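Local structure of putative dehydrogenase (Pseudomonas fluorescens, 6UUG) at residues A350-F362 with L376-L388. The protein serves as the flavin-dependent monooxygenase component, MsuC, of a two-component system that oxidises methanesulfinate in bacterial sulfur assimilation. Residues are numbered along the deposited sequence; the frame is centred on the assembly and turned at random.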
ATOM      1  N   ALA A 350      -4.393  11.428   9.286  1.00 24.08           N
ATOM      2  CA  ALA A 350      -3.316  11.623  10.257  1.00 24.57           C
ATOM      3  C   ALA A 350      -2.903  10.302  10.885  1.00 26.00           C
ATOM      4  O   ALA A 350      -1.717  10.067  11.119  1.00 26.12           O
ATOM      5  CB  ALA A 350      -3.733  12.602  11.348  1.00 26.16           C
ATOM      6  N   SER A 351      -3.875   9.431  11.162  1.00 27.03           N
ATOM      7  CA  SER A 351      -3.571   8.150  11.797  1.00 25.28           C
ATOM      8  C   SER A 351      -2.755   7.268  10.875  1.00 26.70           C
ATOM      9  O   SER A 351      -1.691   6.753  11.257  1.00 31.12           O
ATOM     10  CB  SER A 351      -4.874   7.436  12.182  1.00 28.66           C
ATOM     11  OG  SER A 351      -5.551   8.135  13.222  1.00 31.87           O
ATOM     12  N   ARG A 352      -3.262   7.045   9.663  1.00 26.93           N
ATOM     13  CA  ARG A 352      -2.661   6.057   8.771  1.00 26.53           C
ATOM     14  C   ARG A 352      -1.363   6.568   8.175  1.00 29.63           C
ATOM     15  O   ARG A 352      -0.335   5.873   8.195  1.00 28.63           O
ATOM     16  CB  ARG A 352      -3.625   5.709   7.649  1.00 28.85           C
ATOM     17  CG  ARG A 352      -4.768   4.901   8.106  1.00 37.79           C
ATOM     18  CD  ARG A 352      -5.545   4.437   6.918  1.00 43.77           C
ATOM     19  NE  ARG A 352      -6.105   3.123   7.176  1.00 44.57           N
ATOM     20  CZ  ARG A 352      -6.896   2.494   6.319  1.00 45.78           C
ATOM     21  NH1 ARG A 352      -7.193   3.085   5.171  1.00 34.83           N
ATOM     22  NH2 ARG A 352      -7.383   1.290   6.613  1.00 44.83           N
ATOM     23  N   GLN A 353      -1.405   7.763   7.588  1.00 26.97           N
ATOM     24  CA  GLN A 353      -0.195   8.296   6.979  1.00 28.09           C
ATOM     25  C   GLN A 353       0.828   8.702   8.036  1.00 28.29           C
ATOM     26  O   GLN A 353       2.042   8.601   7.802  1.00 27.91           O
ATOM     27  CB  GLN A 353      -0.551   9.472   6.069  1.00 29.00           C
ATOM     28  CG  GLN A 353      -1.368   9.066   4.834  1.00 30.22           C
ATOM     29  CD  GLN A 353      -1.678  10.270   3.950  1.00 38.51           C
ATOM     30  OE1 GLN A 353      -2.629  10.997   4.198  1.00 42.26           O
ATOM     31  NE2 GLN A 353      -0.860  10.489   2.932  1.00 45.47           N
ATOM     32  N   GLY A 354       0.369   9.164   9.197  1.00 25.16           N
ATOM     33  CA  GLY A 354       1.294   9.486  10.270  1.00 26.29           C
ATOM     34  C   GLY A 354       2.056   8.261  10.749  1.00 28.02           C
ATOM     35  O   GLY A 354       3.271   8.301  10.936  1.00 27.48           O
ATOM     36  N   LEU A 355       1.343   7.152  10.971  1.00 25.44           N
ATOM     37  CA  LEU A 355       2.030   5.973  11.491  1.00 27.53           C
ATOM     38  C   LEU A 355       3.028   5.440  10.479  1.00 26.95           C
ATOM     39  O   LEU A 355       4.112   4.967  10.860  1.00 26.99           O
ATOM     40  CB  LEU A 355       1.005   4.896  11.886  1.00 27.14           C
ATOM     41  CG  LEU A 355       1.556   3.738  12.719  1.00 31.44           C
ATOM     42  CD1 LEU A 355       1.920   4.213  14.127  1.00 30.12           C
ATOM     43  CD2 LEU A 355       0.506   2.630  12.766  1.00 31.96           C
ATOM     44  N   GLU A 356       2.700   5.560   9.189  1.00 28.11           N
ATOM     45  CA  GLU A 356       3.611   5.123   8.133  1.00 29.82           C
ATOM     46  C   GLU A 356       4.900   5.945   8.130  1.00 29.18           C
ATOM     47  O   GLU A 356       5.996   5.395   7.965  1.00 29.03           O
ATOM     48  CB  GLU A 356       2.905   5.216   6.784  1.00 31.43           C
ATOM     49  CG  GLU A 356       3.806   4.944   5.574  1.00 37.72           C
ATOM     50  CD  GLU A 356       4.343   3.516   5.525  1.00 49.06           C
ATOM     51  OE1 GLU A 356       5.258   3.262   4.707  1.00 49.45           O
ATOM     52  OE2 GLU A 356       3.862   2.649   6.291  1.00 47.38           O
ATOM     53  N   ILE A 357       4.796   7.266   8.315  1.00 28.91           N
ATOM     54  CA  ILE A 357       6.011   8.079   8.424  1.00 27.07           C
ATOM     55  C   ILE A 357       6.853   7.639   9.623  1.00 28.90           C
ATOM     56  O   ILE A 357       8.083   7.516   9.530  1.00 29.86           O
ATOM     57  CB  ILE A 357       5.648   9.576   8.502  1.00 26.77           C
ATOM     58  CG1 ILE A 357       5.034  10.031   7.184  1.00 27.06           C
ATOM     59  CG2 ILE A 357       6.879  10.407   8.862  1.00 31.25           C
ATOM     60  CD1 ILE A 357       4.449  11.460   7.250  1.00 29.45           C
ATOM     61  N   CYS A 358       6.218   7.424  10.778  1.00 25.16           N
ATOM     62  CA  CYS A 358       6.965   7.076  11.978  1.00 26.06           C
ATOM     63  C   CYS A 358       7.665   5.724  11.841  1.00 28.81           C
ATOM     64  O   CYS A 358       8.668   5.484  12.520  1.00 30.23           O
ATOM     65  CB  CYS A 358       6.044   7.057  13.192  1.00 29.18           C
ATOM     66  SG  CYS A 358       5.378   8.687  13.639  1.00 31.01           S
ATOM     67  N   SER A 359       7.168   4.849  10.972  1.00 27.49           N
ATOM     68  CA  SER A 359       7.849   3.578  10.716  1.00 26.80           C
ATOM     69  C   SER A 359       8.903   3.697   9.623  1.00 29.54           C
ATOM     70  O   SER A 359      10.037   3.216   9.774  1.00 28.88           O
ATOM     71  CB  SER A 359       6.830   2.505  10.315  1.00 29.77           C
ATOM     72  OG  SER A 359       7.501   1.292   9.925  1.00 29.30           O
ATOM     73  N   ARG A 360       8.533   4.308   8.502  1.00 27.49           N
ATOM     74  CA  ARG A 360       9.410   4.272   7.345  1.00 28.48           C
ATOM     75  C   ARG A 360      10.557   5.260   7.452  1.00 28.68           C
ATOM     76  O   ARG A 360      11.517   5.129   6.683  1.00 30.42           O
ATOM     77  CB  ARG A 360       8.621   4.524   6.064  1.00 31.37           C
ATOM     78  CG  ARG A 360       9.049   3.581   4.948  1.00 45.66           C
ATOM     79  CD  ARG A 360       8.841   4.179   3.591  1.00 43.71           C
ATOM     80  NE  ARG A 360       7.509   4.748   3.442  1.00 51.76           N
ATOM     81  CZ  ARG A 360       7.228   5.714   2.579  1.00 52.66           C
ATOM     82  NH1 ARG A 360       8.195   6.192   1.806  1.00 42.38           N
ATOM     83  NH2 ARG A 360       5.993   6.203   2.493  1.00 48.63           N
ATOM     84  N   LEU A 361      10.514   6.198   8.412  1.00 27.51           N
ATOM     85  CA  LEU A 361      11.660   7.094   8.590  1.00 28.90           C
ATOM     86  C   LEU A 361      12.926   6.319   8.928  1.00 31.10           C
ATOM     87  O   LEU A 361      14.029   6.796   8.642  1.00 30.47           O
ATOM     88  CB  LEU A 361      11.379   8.153   9.665  1.00 28.35           C
ATOM     89  CG  LEU A 361      11.264   7.713  11.129  1.00 28.82           C
ATOM     90  CD1 LEU A 361      12.644   7.606  11.822  1.00 31.23           C
ATOM     91  CD2 LEU A 361      10.366   8.684  11.910  1.00 31.39           C
ATOM     92  N   PHE A 362      12.802   5.122   9.508  1.00 28.32           N
ATOM     93  CA  PHE A 362      14.015   4.390   9.830  1.00 26.43           C
ATOM     94  C   PHE A 362      14.785   3.974   8.589  1.00 30.28           C
ATOM     95  O   PHE A 362      15.997   3.750   8.683  1.00 32.13           O
ATOM     96  CB  PHE A 362      13.683   3.166  10.698  1.00 28.28           C
ATOM     97  CG  PHE A 362      13.379   3.511  12.138  1.00 28.18           C
ATOM     98  CD1 PHE A 362      14.402   3.618  13.075  1.00 33.12           C
ATOM     99  CD2 PHE A 362      12.067   3.757  12.552  1.00 29.34           C
ATOM    100  CE1 PHE A 362      14.134   3.940  14.411  1.00 35.74           C
ATOM    101  CE2 PHE A 362      11.785   4.078  13.894  1.00 30.34           C
ATOM    102  CZ  PHE A 362      12.817   4.175  14.823  1.00 33.05           C
ATOM    103  N   LEU A 376      14.215   6.793  19.109  1.00 38.86           N
ATOM    104  CA  LEU A 376      13.562   7.322  17.917  1.00 35.83           C
ATOM    105  C   LEU A 376      12.246   6.608  17.623  1.00 34.30           C
ATOM    106  O   LEU A 376      11.387   7.171  16.932  1.00 34.85           O
ATOM    107  CB  LEU A 376      14.523   7.222  16.728  1.00 35.02           C
ATOM    108  CG  LEU A 376      14.168   7.870  15.396  1.00 37.93           C
ATOM    109  CD1 LEU A 376      13.877   9.364  15.544  1.00 40.17           C
ATOM    110  CD2 LEU A 376      15.309   7.629  14.422  1.00 39.95           C
ATOM    111  N   ASP A 377      12.055   5.400  18.167  1.00 31.82           N
ATOM    112  CA  ASP A 377      10.798   4.671  18.046  1.00 33.69           C
ATOM    113  C   ASP A 377       9.688   5.236  18.915  1.00 32.25           C
ATOM    114  O   ASP A 377       8.551   4.766  18.799  1.00 30.50           O
ATOM    115  CB  ASP A 377      11.005   3.193  18.422  1.00 35.77           C
ATOM    116  CG  ASP A 377      11.395   3.012  19.885  1.00 39.16           C
ATOM    117  OD1 ASP A 377      12.238   3.797  20.365  1.00 43.45           O
ATOM    118  OD2 ASP A 377      10.857   2.099  20.571  1.00 36.87           O
ATOM    119  N   ARG A 378       9.978   6.205  19.793  1.00 31.39           N
ATOM    120  CA  ARG A 378       8.933   6.715  20.681  1.00 32.16           C
ATOM    121  C   ARG A 378       7.789   7.358  19.896  1.00 29.49           C
ATOM    122  O   ARG A 378       6.624   7.238  20.294  1.00 29.94           O
ATOM    123  CB  ARG A 378       9.528   7.700  21.703  1.00 33.06           C
ATOM    124  CG  ARG A 378       9.906   9.089  21.171  1.00 36.84           C
ATOM    125  CD  ARG A 378      10.742   9.876  22.192  1.00 36.65           C
ATOM    126  NE  ARG A 378      11.043  11.229  21.717  1.00 36.13           N
ATOM    127  CZ  ARG A 378      11.966  11.499  20.797  1.00 40.38           C
ATOM    128  NH1 ARG A 378      12.685  10.514  20.261  1.00 38.34           N
ATOM    129  NH2 ARG A 378      12.178  12.750  20.406  1.00 39.98           N
ATOM    130  N   HIS A 379       8.090   8.010  18.770  1.00 29.30           N
ATOM    131  CA  HIS A 379       7.021   8.579  17.954  1.00 28.65           C
ATOM    132  C   HIS A 379       6.088   7.483  17.459  1.00 28.82           C
ATOM    133  O   HIS A 379       4.870   7.582  17.610  1.00 29.00           O
ATOM    134  CB  HIS A 379       7.593   9.348  16.764  1.00 26.85           C
ATOM    135  CG  HIS A 379       8.636  10.359  17.137  1.00 31.96           C
ATOM    136  ND1 HIS A 379       8.341  11.508  17.838  1.00 36.61           N
ATOM    137  CD2 HIS A 379       9.965  10.402  16.881  1.00 31.03           C
ATOM    138  CE1 HIS A 379       9.448  12.210  18.011  1.00 36.33           C
ATOM    139  NE2 HIS A 379      10.449  11.560  17.443  1.00 38.02           N
ATOM    140  N   TRP A 380       6.647   6.418  16.871  1.00 28.97           N
ATOM    141  CA  TRP A 380       5.801   5.311  16.424  1.00 27.33           C
ATOM    142  C   TRP A 380       5.008   4.724  17.594  1.00 26.28           C
ATOM    143  O   TRP A 380       3.800   4.491  17.480  1.00 28.25           O
ATOM    144  CB  TRP A 380       6.647   4.222  15.736  1.00 28.46           C
ATOM    145  CG  TRP A 380       5.798   3.112  15.110  1.00 27.09           C
ATOM    146  CD1 TRP A 380       5.307   3.064  13.827  1.00 28.94           C
ATOM    147  CD2 TRP A 380       5.340   1.913  15.757  1.00 26.93           C
ATOM    148  NE1 TRP A 380       4.568   1.904  13.645  1.00 28.68           N
ATOM    149  CE2 TRP A 380       4.571   1.188  14.813  1.00 27.77           C
ATOM    150  CE3 TRP A 380       5.509   1.381  17.040  1.00 27.85           C
ATOM    151  CZ2 TRP A 380       3.988  -0.059  15.113  1.00 26.97           C
ATOM    152  CZ3 TRP A 380       4.925   0.132  17.337  1.00 30.60           C
ATOM    153  CH2 TRP A 380       4.154  -0.550  16.379  1.00 28.10           C
ATOM    154  N   ARG A 381       5.670   4.473  18.737  1.00 27.90           N
ATOM    155  CA  ARG A 381       4.959   3.854  19.863  1.00 30.32           C
ATOM    156  C   ARG A 381       3.822   4.735  20.366  1.00 32.34           C
ATOM    157  O   ARG A 381       2.741   4.238  20.715  1.00 32.64           O
ATOM    158  CB  ARG A 381       5.915   3.571  21.022  1.00 31.79           C
ATOM    159  CG  ARG A 381       6.816   2.390  20.798  1.00 36.90           C
ATOM    160  CD  ARG A 381       7.580   2.087  22.081  1.00 35.21           C
ATOM    161  NE  ARG A 381       8.733   2.962  22.266  1.00 33.69           N
ATOM    162  CZ  ARG A 381       8.810   3.969  23.135  1.00 38.48           C
ATOM    163  NH1 ARG A 381       7.786   4.277  23.929  1.00 36.43           N
ATOM    164  NH2 ARG A 381       9.933   4.673  23.215  1.00 37.05           N
ATOM    165  N   ASN A 382       4.072   6.038  20.461  1.00 26.93           N
ATOM    166  CA  ASN A 382       3.036   6.958  20.922  1.00 28.97           C
ATOM    167  C   ASN A 382       1.854   6.965  19.963  1.00 29.05           C
ATOM    168  O   ASN A 382       0.691   6.905  20.380  1.00 29.71           O
ATOM    169  CB  ASN A 382       3.625   8.366  21.058  1.00 29.41           C
ATOM    170  CG  ASN A 382       4.577   8.487  22.234  1.00 36.13           C
ATOM    171  OD1 ASN A 382       4.526   7.685  23.165  1.00 37.92           O
ATOM    172  ND2 ASN A 382       5.441   9.501  22.201  1.00 38.01           N
ATOM    173  N   LEU A 383       2.133   7.064  18.670  1.00 27.41           N
ATOM    174  CA  LEU A 383       1.045   7.113  17.705  1.00 26.47           C
ATOM    175  C   LEU A 383       0.358   5.761  17.592  1.00 27.54           C
ATOM    176  O   LEU A 383      -0.863   5.692  17.462  1.00 27.72           O
ATOM    177  CB  LEU A 383       1.579   7.577  16.348  1.00 28.38           C
ATOM    178  CG  LEU A 383       0.572   7.948  15.272  1.00 33.64           C
ATOM    179  CD1 LEU A 383      -0.394   8.995  15.791  1.00 31.37           C
ATOM    180  CD2 LEU A 383       1.336   8.475  14.056  1.00 33.18           C
ATOM    181  N   ARG A 384       1.120   4.665  17.658  1.00 27.32           N
ATOM    182  CA  ARG A 384       0.486   3.348  17.610  1.00 26.33           C
ATOM    183  C   ARG A 384      -0.512   3.170  18.743  1.00 27.91           C
ATOM    184  O   ARG A 384      -1.584   2.584  18.545  1.00 30.54           O
ATOM    185  CB  ARG A 384       1.545   2.235  17.682  1.00 25.64           C
ATOM    186  CG  ARG A 384       0.989   0.790  17.765  1.00 28.21           C
ATOM    187  CD  ARG A 384       0.390   0.318  16.440  1.00 27.39           C
ATOM    188  NE  ARG A 384      -0.900   0.974  16.178  1.00 28.34           N
ATOM    189  CZ  ARG A 384      -1.650   0.797  15.097  1.00 25.90           C
ATOM    190  NH1 ARG A 384      -2.775   1.516  14.944  1.00 27.50           N
ATOM    191  NH2 ARG A 384      -1.287  -0.073  14.157  1.00 27.83           N
ATOM    192  N   THR A 385      -0.152   3.620  19.946  1.00 27.38           N
ATOM    193  CA  THR A 385      -1.024   3.469  21.108  1.00 27.37           C
ATOM    194  C   THR A 385      -2.290   4.305  20.951  1.00 32.45           C
ATOM    195  O   THR A 385      -3.408   3.833  21.199  1.00 34.44           O
ATOM    196  CB  THR A 385      -0.273   3.891  22.383  1.00 38.13           C
ATOM    197  OG1 THR A 385       0.923   3.114  22.528  1.00 41.59           O
ATOM    198  CG2 THR A 385      -1.148   3.694  23.606  1.00 44.72           C
ATOM    199  N   GLN A 386      -2.132   5.553  20.542  1.00 31.21           N
ATOM    200  CA  GLN A 386      -3.267   6.472  20.577  1.00 36.00           C
ATOM    201  C   GLN A 386      -4.216   6.310  19.397  1.00 38.79           C
ATOM    202  O   GLN A 386      -5.350   6.798  19.464  1.00 36.57           O
ATOM    203  CB  GLN A 386      -2.772   7.911  20.632  1.00 35.29           C
ATOM    204  CG  GLN A 386      -2.422   8.375  22.033  1.00 46.87           C
ATOM    205  CD  GLN A 386      -3.517   8.046  23.069  1.00 45.65           C
ATOM    206  OE1 GLN A 386      -3.231   7.529  24.152  1.00 59.52           O
ATOM    207  NE2 GLN A 386      -4.767   8.339  22.729  1.00 53.06           N
ATOM    208  N   THR A 387      -3.791   5.657  18.320  1.00 30.55           N
ATOM    209  CA  THR A 387      -4.688   5.447  17.190  1.00 31.49           C
ATOM    210  C   THR A 387      -5.631   4.267  17.389  1.00 34.20           C
ATOM    211  O   THR A 387      -6.497   4.055  16.535  1.00 37.81           O
ATOM    212  CB  THR A 387      -3.896   5.237  15.894  1.00 30.35           C
ATOM    213  OG1 THR A 387      -2.930   4.203  16.099  1.00 31.29           O
ATOM    214  CG2 THR A 387      -3.180   6.507  15.451  1.00 30.92           C
ATOM    215  N   LEU A 388      -5.512   3.512  18.494  1.00 31.29           N
ATOM    216  CA  LEU A 388      -6.322   2.315  18.707  1.00 37.36           C
ATOM    217  C   LEU A 388      -7.587   2.547  19.519  1.00 41.78           C
ATOM    218  O   LEU A 388      -8.467   1.676  19.524  1.00 47.75           O
ATOM    219  CB  LEU A 388      -5.509   1.246  19.431  1.00 36.65           C
ATOM    220  CG  LEU A 388      -4.288   0.736  18.677  1.00 34.61           C
ATOM    221  CD1 LEU A 388      -3.483  -0.207  19.578  1.00 36.04           C
ATOM    222  CD2 LEU A 388      -4.730   0.059  17.392  1.00 31.84           C
TER
HETATM  223  O   HOH W   1      -7.335   6.944  14.887  1.00 44.72           O
HETATM  224  O   HOH W   2       9.129   6.552  15.338  1.00 31.86           O
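The Trp-380 indole takes Leu-355 CD1 over one face, 3.8 Å from the centroid of the five-membered ring, a CH-pi contact; Arg-384 CB lies over the same face, and the carbonyl carbon of Cys-358 is at the edge. The indole also stacks on Trp-380 of the second subunit, so this pair of helices belongs to the subunit interface. On a face of the Arg-384 guanidinium rests Leu-355 CD2, 3.5 Å from NH2 and off toward the rim. With CG turned anti to the backbone N (chi1 -167°), the leucine carries both branches to the partner helix. The Phe-362 ring turns its edge to Ser-359 O and to the backbone N of Asp-377, 3.6 Å from CZ, while Leu-361 CD1 lies over one face, off toward the rim, and also touches Leu-376 CD2.

The helices run roughly antiparallel (154°), their segment axes approaching to 8.6 Å. Gly-354 allows Leu-383 CD2 to reach the backbone, 3.4 Å from Gly-354 C; Cys-358 CB packs on Trp-380 CA, and its SG lies 3.9 Å from His-379 CB. Water 2 accepts from Trp-380 N and donates to Cys-358 O, 3.0 Å from the water, and to Leu-376 O. A bent bond (142°) from Arg-384 NH1 to Thr-387 OG1 probably helps to hold the guanidinium against Leu-355 CD2.

Within this all-helical C-terminal part of the acyl-CoA dehydrogenase fold, the fit thus depends mainly on shape and dispersion, while water 2 satisfies buried backbone atoms near Phe-362.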